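Local coordinates for protein DNA ligase (Archaeoglobus fulgidus, PDB 3GDE) that probably seals nicks in double-stranded DNA during replication, recombination and repair, using ATP and a magnesium cofactor, at residues Glu250-Gly255 with Trp418-Ala423; Arg386-Glu391 with Glu398-Lys403. All blocks are in the same frame, centred on the assembly; numbering follows the deposited sequence.

Contact 1: residues Glu250-Gly255 with Trp418-Ala423; sequences EWKFDG and WLKVKA. With PO4 (phosphate ion), chain C; PO4 (phosphate ion), chain B.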
ATOM      1  N   GLU A 250      15.221  20.262  -9.352  1.00 35.06           N
ATOM      2  CA  GLU A 250      14.189  20.017 -10.344  1.00 33.98           C
ATOM      3  C   GLU A 250      12.877  20.596  -9.833  1.00 32.74           C
ATOM      4  O   GLU A 250      12.747  20.907  -8.659  1.00 32.10           O
ATOM      5  CB  GLU A 250      14.026  18.513 -10.586  1.00 34.12           C
ATOM      6  CG  GLU A 250      15.244  17.831 -11.191  1.00 35.92           C
ATOM      7  CD  GLU A 250      15.396  16.365 -10.782  1.00 38.00           C
ATOM      8  OE1 GLU A 250      14.448  15.777 -10.208  1.00 37.58           O
ATOM      9  OE2 GLU A 250      16.487  15.802 -11.036  1.00 39.63           O
ATOM     10  N   TRP A 251      11.911  20.742 -10.728  1.00 31.91           N
ATOM     11  CA  TRP A 251      10.553  21.085 -10.346  1.00 31.43           C
ATOM     12  C   TRP A 251       9.945  19.940  -9.538  1.00 31.07           C
ATOM     13  O   TRP A 251      10.233  18.777  -9.801  1.00 30.94           O
ATOM     14  CB  TRP A 251       9.704  21.332 -11.602  1.00 31.06           C
ATOM     15  CG  TRP A 251       9.921  22.666 -12.265  1.00 30.75           C
ATOM     16  CD1 TRP A 251      10.955  23.542 -12.050  1.00 30.87           C
ATOM     17  CD2 TRP A 251       9.095  23.267 -13.274  1.00 30.71           C
ATOM     18  NE1 TRP A 251      10.812  24.652 -12.848  1.00 30.98           N
ATOM     19  CE2 TRP A 251       9.684  24.506 -13.614  1.00 31.20           C
ATOM     20  CE3 TRP A 251       7.917  22.874 -13.928  1.00 30.30           C
ATOM     21  CZ2 TRP A 251       9.128  25.362 -14.570  1.00 31.09           C
ATOM     22  CZ3 TRP A 251       7.372  23.716 -14.883  1.00 30.52           C
ATOM     23  CH2 TRP A 251       7.976  24.946 -15.195  1.00 30.91           C
ATOM     24  N   LYS A 252       9.138  20.276  -8.535  1.00 30.70           N
ATOM     25  CA  LYS A 252       8.190  19.321  -7.990  1.00 30.39           C
ATOM     26  C   LYS A 252       6.823  19.502  -8.639  1.00 30.28           C
ATOM     27  O   LYS A 252       6.137  20.499  -8.388  1.00 30.12           O
ATOM     28  CB  LYS A 252       8.058  19.426  -6.475  1.00 30.59           C
ATOM     29  CG  LYS A 252       7.225  18.279  -5.940  1.00 30.68           C
ATOM     30  CD  LYS A 252       7.194  18.249  -4.444  1.00 33.32           C
ATOM     31  CE  LYS A 252       6.714  16.899  -3.954  1.00 33.06           C
ATOM     32  NZ  LYS A 252       5.332  16.611  -4.402  1.00 34.30           N
ATOM     33  N   PHE A 253       6.437  18.516  -9.450  1.00 30.10           N
ATOM     34  CA  PHE A 253       5.186  18.539 -10.213  1.00 30.24           C
ATOM     35  C   PHE A 253       3.920  18.222  -9.408  1.00 29.88           C
ATOM     36  O   PHE A 253       3.930  17.412  -8.487  1.00 29.89           O
ATOM     37  CB  PHE A 253       5.283  17.583 -11.409  1.00 30.46           C
ATOM     38  CG  PHE A 253       6.410  17.905 -12.350  1.00 32.07           C
ATOM     39  CD1 PHE A 253       6.243  18.851 -13.361  1.00 32.63           C
ATOM     40  CD2 PHE A 253       7.642  17.259 -12.227  1.00 33.71           C
ATOM     41  CE1 PHE A 253       7.290  19.154 -14.234  1.00 33.12           C
ATOM     42  CE2 PHE A 253       8.701  17.555 -13.090  1.00 33.10           C
ATOM     43  CZ  PHE A 253       8.526  18.504 -14.094  1.00 32.49           C
ATOM     44  N   ASP A 254       2.829  18.884  -9.766  1.00 29.78           N
ATOM     45  CA  ASP A 254       1.508  18.479  -9.317  1.00 29.41           C
ATOM     46  C   ASP A 254       1.071  17.333 -10.227  1.00 28.93           C
ATOM     47  O   ASP A 254       0.504  17.552 -11.308  1.00 28.88           O
ATOM     48  CB  ASP A 254       0.519  19.650  -9.385  1.00 29.17           C
ATOM     49  CG  ASP A 254      -0.878  19.277  -8.885  1.00 30.70           C
ATOM     50  OD1 ASP A 254      -1.130  18.086  -8.604  1.00 31.67           O
ATOM     51  OD2 ASP A 254      -1.734  20.180  -8.769  1.00 31.53           O
ATOM     52  N   GLY A 255       1.374  16.113  -9.798  1.00 28.28           N
ATOM     53  CA  GLY A 255       1.027  14.922 -10.559  1.00 27.76           C
ATOM     54  C   GLY A 255       1.148  13.651  -9.740  1.00 27.36           C
ATOM     55  O   GLY A 255       1.192  13.705  -8.510  1.00 26.89           O
ATOM     56  N   TRP A 418      17.288  13.614  -0.843  1.00 34.64           N
ATOM     57  CA  TRP A 418      16.292  14.318  -1.635  1.00 33.43           C
ATOM     58  C   TRP A 418      15.453  15.086  -0.640  1.00 33.28           C
ATOM     59  O   TRP A 418      15.073  14.551   0.416  1.00 32.70           O
ATOM     60  CB  TRP A 418      15.380  13.345  -2.381  1.00 32.56           C
ATOM     61  CG  TRP A 418      15.990  12.555  -3.516  1.00 32.28           C
ATOM     62  CD1 TRP A 418      17.320  12.418  -3.825  1.00 31.30           C
ATOM     63  CD2 TRP A 418      15.272  11.746  -4.468  1.00 30.97           C
ATOM     64  NE1 TRP A 418      17.467  11.602  -4.926  1.00 30.89           N
ATOM     65  CE2 TRP A 418      16.229  11.176  -5.338  1.00 30.90           C
ATOM     66  CE3 TRP A 418      13.912  11.469  -4.679  1.00 29.59           C
ATOM     67  CZ2 TRP A 418      15.870  10.337  -6.407  1.00 30.97           C
ATOM     68  CZ3 TRP A 418      13.557  10.641  -5.744  1.00 30.91           C
ATOM     69  CH2 TRP A 418      14.535  10.086  -6.592  1.00 31.15           C
ATOM     70  N   LEU A 419      15.171  16.343  -0.971  1.00 33.43           N
ATOM     71  CA  LEU A 419      14.283  17.169  -0.151  1.00 33.40           C
ATOM     72  C   LEU A 419      13.230  17.840  -1.030  1.00 33.29           C
ATOM     73  O   LEU A 419      13.548  18.355  -2.106  1.00 32.98           O
ATOM     74  CB  LEU A 419      15.086  18.216   0.629  1.00 33.32           C
ATOM     75  CG  LEU A 419      16.196  17.735   1.574  1.00 33.88           C
ATOM     76  CD1 LEU A 419      17.132  18.889   1.887  1.00 33.99           C
ATOM     77  CD2 LEU A 419      15.657  17.124   2.872  1.00 34.09           C
ATOM     78  N   LYS A 420      11.976  17.811  -0.588  1.00 33.19           N
ATOM     79  CA  LYS A 420      10.939  18.588  -1.245  1.00 33.70           C
ATOM     80  C   LYS A 420      10.738  19.912  -0.527  1.00 33.77           C
ATOM     81  O   LYS A 420      10.617  19.957   0.695  1.00 33.95           O
ATOM     82  CB  LYS A 420       9.600  17.823  -1.403  1.00 33.85           C
ATOM     83  CG  LYS A 420       9.336  16.690  -0.419  1.00 34.33           C
ATOM     84  CD  LYS A 420       7.971  16.016  -0.653  1.00 33.82           C
ATOM     85  CE  LYS A 420       8.059  14.526  -0.339  1.00 34.67           C
ATOM     86  NZ  LYS A 420       6.755  13.877  -0.030  1.00 34.66           N
ATOM     87  N   VAL A 421      10.742  20.992  -1.294  1.00 33.97           N
ATOM     88  CA  VAL A 421      10.353  22.292  -0.767  1.00 34.23           C
ATOM     89  C   VAL A 421       9.199  22.834  -1.602  1.00 33.73           C
ATOM     90  O   VAL A 421       9.338  23.121  -2.794  1.00 33.96           O
ATOM     91  CB  VAL A 421      11.546  23.293  -0.666  1.00 34.68           C
ATOM     92  CG1 VAL A 421      12.422  23.202  -1.869  1.00 35.12           C
ATOM     93  CG2 VAL A 421      11.047  24.725  -0.451  1.00 35.44           C
ATOM     94  N   LYS A 422       8.042  22.916  -0.973  1.00 33.22           N
ATOM     95  CA  LYS A 422       6.872  23.429  -1.649  1.00 32.75           C
ATOM     96  C   LYS A 422       6.192  24.495  -0.834  1.00 31.97           C
ATOM     97  O   LYS A 422       6.381  24.574   0.378  1.00 31.95           O
ATOM     98  CB  LYS A 422       5.897  22.307  -2.034  1.00 32.97           C
ATOM     99  CG  LYS A 422       5.715  21.205  -1.040  1.00 33.04           C
ATOM    100  CD  LYS A 422       5.301  19.959  -1.791  1.00 32.93           C
ATOM    101  CE  LYS A 422       4.451  19.054  -0.941  1.00 34.59           C
ATOM    102  NZ  LYS A 422       3.012  19.103  -1.258  1.00 33.00           N
ATOM    103  N   ALA A 423       5.422  25.326  -1.522  1.00 31.41           N
ATOM    104  CA  ALA A 423       4.688  26.411  -0.900  1.00 31.07           C
ATOM    105  C   ALA A 423       3.581  25.880   0.018  1.00 30.80           C
ATOM    106  O   ALA A 423       3.434  26.344   1.143  1.00 30.84           O
ATOM    107  CB  ALA A 423       4.117  27.326  -1.967  1.00 31.04           C
TER
HETATM  108  P   PO4 C 557       3.653  15.016  -1.540  1.00 56.04           P
HETATM  109  O1  PO4 C 557       3.281  15.771  -2.794  1.00 56.03           O
HETATM  110  O2  PO4 C 557       4.582  15.805  -0.652  1.00 55.87           O
HETATM  111  O3  PO4 C 557       2.390  14.673  -0.790  1.00 56.25           O
HETATM  112  O4  PO4 C 557       4.374  13.757  -1.941  1.00 57.07           O
HETATM  113  P   PO4 B 556       5.476  10.720  -0.671  1.00 32.49           P
HETATM  114  O1  PO4 B 556       5.393  10.182  -2.085  1.00 33.14           O
HETATM  115  O2  PO4 B 556       6.825  11.369  -0.514  1.00 31.51           O
HETATM  116  O3  PO4 B 556       4.401  11.756  -0.424  1.00 31.33           O
HETATM  117  O4  PO4 B 556       5.322   9.582   0.299  1.00 32.73           O

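Contact 2: residues Arg386-Glu391 with Glu398-Lys403; sequences RKMYDE and EGVMIK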
ATOM      1  N   ARG A 386      15.584  29.676  -5.991  1.00 46.89           N
ATOM      2  CA  ARG A 386      14.348  30.452  -5.801  1.00 46.56           C
ATOM      3  C   ARG A 386      13.687  30.859  -7.129  1.00 45.64           C
ATOM      4  O   ARG A 386      12.462  30.923  -7.223  1.00 45.49           O
ATOM      5  CB  ARG A 386      14.570  31.669  -4.897  1.00 46.96           C
ATOM      6  CG  ARG A 386      13.268  32.372  -4.505  1.00 49.13           C
ATOM      7  CD  ARG A 386      13.396  33.171  -3.216  1.00 52.87           C
ATOM      8  NE  ARG A 386      13.002  32.400  -2.035  1.00 55.04           N
ATOM      9  CZ  ARG A 386      13.804  32.105  -1.011  1.00 55.90           C
ATOM     10  NH1 ARG A 386      15.071  32.507  -0.993  1.00 56.01           N
ATOM     11  NH2 ARG A 386      13.328  31.406   0.008  1.00 56.06           N
ATOM     12  N   LYS A 387      14.499  31.105  -8.153  1.00 44.80           N
ATOM     13  CA  LYS A 387      13.989  31.425  -9.485  1.00 43.94           C
ATOM     14  C   LYS A 387      13.260  30.236 -10.108  1.00 43.01           C
ATOM     15  O   LYS A 387      12.236  30.408 -10.773  1.00 43.15           O
ATOM     16  CB  LYS A 387      15.130  31.884 -10.399  1.00 44.21           C
ATOM     17  CG  LYS A 387      14.680  32.465 -11.736  1.00 45.16           C
ATOM     18  CD  LYS A 387      15.725  33.423 -12.322  1.00 46.74           C
ATOM     19  CE  LYS A 387      16.721  32.705 -13.230  1.00 47.44           C
ATOM     20  NZ  LYS A 387      16.110  32.307 -14.534  1.00 47.59           N
ATOM     21  N   MET A 388      13.801  29.037  -9.900  1.00 41.95           N
ATOM     22  CA  MET A 388      13.180  27.802 -10.384  1.00 40.65           C
ATOM     23  C   MET A 388      11.897  27.523  -9.612  1.00 39.32           C
ATOM     24  O   MET A 388      10.870  27.207 -10.205  1.00 39.58           O
ATOM     25  CB  MET A 388      14.139  26.618 -10.251  1.00 40.54           C
ATOM     26  CG  MET A 388      13.923  25.583 -11.330  1.00 40.93           C
ATOM     27  SD  MET A 388      14.800  24.048 -11.053  1.00 41.38           S
ATOM     28  CE  MET A 388      14.887  23.438 -12.731  1.00 40.81           C
ATOM     29  N   TYR A 389      11.983  27.655  -8.291  1.00 38.00           N
ATOM     30  CA  TYR A 389      10.847  27.580  -7.372  1.00 37.22           C
ATOM     31  C   TYR A 389       9.698  28.494  -7.816  1.00 36.63           C
ATOM     32  O   TYR A 389       8.570  28.033  -8.019  1.00 36.32           O
ATOM     33  CB  TYR A 389      11.343  27.923  -5.962  1.00 37.38           C
ATOM     34  CG  TYR A 389      10.340  27.858  -4.830  1.00 37.32           C
ATOM     35  CD1 TYR A 389       9.930  26.639  -4.293  1.00 36.83           C
ATOM     36  CD2 TYR A 389       9.846  29.030  -4.255  1.00 38.10           C
ATOM     37  CE1 TYR A 389       9.020  26.593  -3.229  1.00 37.47           C
ATOM     38  CE2 TYR A 389       8.942  28.998  -3.200  1.00 37.58           C
ATOM     39  CZ  TYR A 389       8.534  27.783  -2.693  1.00 37.61           C
ATOM     40  OH  TYR A 389       7.654  27.774  -1.643  1.00 38.06           O
ATOM     41  N   ASP A 390       9.998  29.778  -7.997  1.00 36.01           N
ATOM     42  CA  ASP A 390       9.027  30.739  -8.516  1.00 35.72           C
ATOM     43  C   ASP A 390       8.431  30.303  -9.850  1.00 35.32           C
ATOM     44  O   ASP A 390       7.212  30.349 -10.024  1.00 35.34           O
ATOM     45  CB  ASP A 390       9.655  32.131  -8.631  1.00 35.78           C
ATOM     46  CG  ASP A 390       9.903  32.781  -7.278  1.00 36.77           C
ATOM     47  OD1 ASP A 390       9.567  32.183  -6.226  1.00 38.30           O
ATOM     48  OD2 ASP A 390      10.434  33.909  -7.265  1.00 38.95           O
ATOM     49  N   GLU A 391       9.286  29.868 -10.778  1.00 35.04           N
ATOM     50  CA  GLU A 391       8.847  29.406 -12.095  1.00 35.11           C
ATOM     51  C   GLU A 391       7.930  28.185 -12.007  1.00 33.90           C
ATOM     52  O   GLU A 391       6.911  28.122 -12.706  1.00 33.81           O
ATOM     53  CB  GLU A 391      10.049  29.108 -13.006  1.00 35.04           C
ATOM     54  CG  GLU A 391      10.640  30.349 -13.698  1.00 37.09           C
ATOM     55  CD  GLU A 391      11.710  30.006 -14.741  1.00 38.10           C
ATOM     56  OE1 GLU A 391      12.798  30.639 -14.704  1.00 41.43           O
ATOM     57  OE2 GLU A 391      11.470  29.102 -15.592  1.00 41.88           O
ATOM     58  N   GLU A 398       4.263  22.765  -7.721  1.00 30.07           N
ATOM     59  CA  GLU A 398       4.249  22.849  -6.249  1.00 30.13           C
ATOM     60  C   GLU A 398       5.469  23.489  -5.600  1.00 29.27           C
ATOM     61  O   GLU A 398       5.378  24.000  -4.475  1.00 29.27           O
ATOM     62  CB  GLU A 398       4.023  21.461  -5.633  1.00 30.01           C
ATOM     63  CG  GLU A 398       2.749  20.774  -6.094  1.00 31.39           C
ATOM     64  CD  GLU A 398       2.473  19.479  -5.347  1.00 31.85           C
ATOM     65  OE1 GLU A 398       1.347  18.965  -5.475  1.00 34.27           O
ATOM     66  OE2 GLU A 398       3.370  18.975  -4.630  1.00 34.86           O
ATOM     67  N   GLY A 399       6.597  23.454  -6.304  1.00 28.41           N
ATOM     68  CA  GLY A 399       7.873  23.903  -5.757  1.00 27.50           C
ATOM     69  C   GLY A 399       9.034  23.187  -6.417  1.00 27.26           C
ATOM     70  O   GLY A 399       9.021  22.934  -7.630  1.00 26.92           O
ATOM     71  N   VAL A 400      10.034  22.838  -5.618  1.00 27.10           N
ATOM     72  CA  VAL A 400      11.239  22.210  -6.151  1.00 27.34           C
ATOM     73  C   VAL A 400      11.687  20.973  -5.384  1.00 27.82           C
ATOM     74  O   VAL A 400      11.474  20.862  -4.175  1.00 27.47           O
ATOM     75  CB  VAL A 400      12.443  23.199  -6.251  1.00 27.31           C
ATOM     76  CG1 VAL A 400      12.242  24.206  -7.391  1.00 26.15           C
ATOM     77  CG2 VAL A 400      12.687  23.900  -4.928  1.00 25.79           C
ATOM     78  N   MET A 401      12.303  20.047  -6.115  1.00 28.43           N
ATOM     79  CA  MET A 401      13.036  18.952  -5.505  1.00 29.48           C
ATOM     80  C   MET A 401      14.492  19.372  -5.468  1.00 30.00           C
ATOM     81  O   MET A 401      15.013  19.906  -6.450  1.00 30.36           O
ATOM     82  CB  MET A 401      12.867  17.649  -6.302  1.00 29.44           C
ATOM     83  CG  MET A 401      11.428  17.146  -6.409  1.00 29.51           C
ATOM     84  SD  MET A 401      10.722  16.717  -4.800  1.00 34.39           S
ATOM     85  CE  MET A 401      11.776  15.363  -4.311  1.00 32.65           C
ATOM     86  N   ILE A 402      15.140  19.144  -4.332  1.00 30.96           N
ATOM     87  CA  ILE A 402      16.555  19.461  -4.155  1.00 31.68           C
ATOM     88  C   ILE A 402      17.323  18.205  -3.775  1.00 32.08           C
ATOM     89  O   ILE A 402      17.097  17.626  -2.708  1.00 32.64           O
ATOM     90  CB  ILE A 402      16.762  20.567  -3.092  1.00 32.11           C
ATOM     91  CG1 ILE A 402      16.101  21.875  -3.562  1.00 32.27           C
ATOM     92  CG2 ILE A 402      18.263  20.768  -2.818  1.00 31.98           C
ATOM     93  CD1 ILE A 402      15.948  22.921  -2.500  1.00 34.31           C
ATOM     94  N   LYS A 403      18.247  17.796  -4.641  1.00 32.21           N
ATOM     95  CA  LYS A 403      18.898  16.488  -4.518  1.00 32.31           C
ATOM     96  C   LYS A 403      20.425  16.570  -4.530  1.00 32.77           C
ATOM     97  O   LYS A 403      20.995  17.386  -5.242  1.00 33.32           O
ATOM     98  CB  LYS A 403      18.420  15.564  -5.646  1.00 31.95           C
ATOM     99  CG  LYS A 403      16.905  15.479  -5.804  1.00 30.36           C
ATOM    100  CD  LYS A 403      16.521  14.699  -7.036  1.00 27.91           C
ATOM    101  CE  LYS A 403      15.037  14.342  -7.011  1.00 29.08           C
ATOM    102  NZ  LYS A 403      14.644  13.601  -8.236  1.00 28.60           N
TER

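Contact 1: residues Glu250-Gly255 with Trp418-Ala423
Lys252 meets Lys420 and Lys422 through its aliphatic chain, and all three lysines gather at one phosphate ion. With CG anti to the backbone N (chi1 -171°), Lys252 runs extended from CB through CG to CD, carried toward strand 419-422. Lys252 CD lies 3.7 Å from Lys422 CD and also reaches Lys420 CB. Lys252 CE packs 3.6 Å from Lys420 CD. After a bend at chi4 (-62°), Lys252 NZ donates a 2.7 Å hydrogen bond to O1 of the chain C phosphate; Glu398 forms a salt bridge with the same ammonium. Lys420 NZ donates hydrogen bonds to O2 and O4 of that ion and, at 2.6 Å, to O2 of the chain B phosphate, while Lys422 brings CE rather than NZ closest, 3.3 Å from O2 of the chain C phosphate. Phosphate O1 and the Glu398 carboxylate would probably lose this ammonium, and a gap open beside the lysine methylenes, with an alanine in place of Lys252. Lys252 is the predicted AMP-accepting lysine and Lys420 a predicted ATP ligand, consistent with the nucleotidyltransferase active site of DNA ligases, whose KxDG motif Lys252-Phe253-Asp254-Gly255 matches; here two phosphate ions, probably from the crystallisation liquor, sit in this basic pocket.

Contact 2: residues Arg386-Glu391 with Glu398-Lys403
Tyr389 and Val400 form the centre of an apolar contact between helix 386-391 and strand 399-403, whose axes approach to 6.8 Å with N-to-C directions 135° apart. The two side chains cross at about a right angle. Val400 points toward the helix and uses both branches: CG2 meets Tyr389 CD1 at 3.9 Å, whereas CG1 presses on the helix backbone, 3.6 Å from Tyr389 N and nearly as close to its CA. Val400 CG1 also lies 4.2 Å from Met388 CB and touches the CB of Tyr389, so one valine branch spans two successive helical residues.

A second kind of packing sets an aromatic ring against bare backbone. Tyr389 has CG anti to its own N (chi1 -178°), which brings CD1 and CE1 against Gly399; Tyr389 CD1 lies 3.7 Å from Gly399 CA, and CE1 slightly farther. The approach is oblique to the ring. At the backbone angles of Gly399 a CB would be jammed against the preceding carbonyl O, and it would also lie close to Tyr389 CE1, consistent with glycine at this position.

Polar groups of the helix and strand bond within their own element or to third partners. Asp390 N donates to Arg386 O at 2.8 Å and Glu391 N to Lys387 O at 3.0 Å, with a long salt bridge between Lys387 and Glu391, while Val400 pairs with Val421 through the backbone. Val421 also touches the side chains of Tyr389 and Val400, and Met388 packs on Val249 and Trp251 of the adjacent strand.

Because the helix and strand meet through van der Waals contacts, their mutual position depends on shape: the fit of the valine methyls against the helix and of the tyrosine ring beside glycine. The contact thereby seats helix 382-394 against the sheet of the adenylation domain.

Contacts 1 and 2 lie about 7 Å apart, centre to centre, and share a sheet in which strand 399-403 pairs antiparallel with both 247-252 and 419-422. Glu250 O to Met401 N and Lys252 N to Gly399 O are probable backbone hydrogen bonds joining the contacts. Contact 1 is a surface contact between two strands flanking that shared neighbour, with lysines converging on bound anions. Contact 2 is mostly buried and sets a helix against the central strand through apolar groups. Along the chain it is nested inside the loop closed by contact 1. Charged chemistry thus goes with the predicted nucleotide site, while apolar packing joins helix 382-394 to strand 399-403.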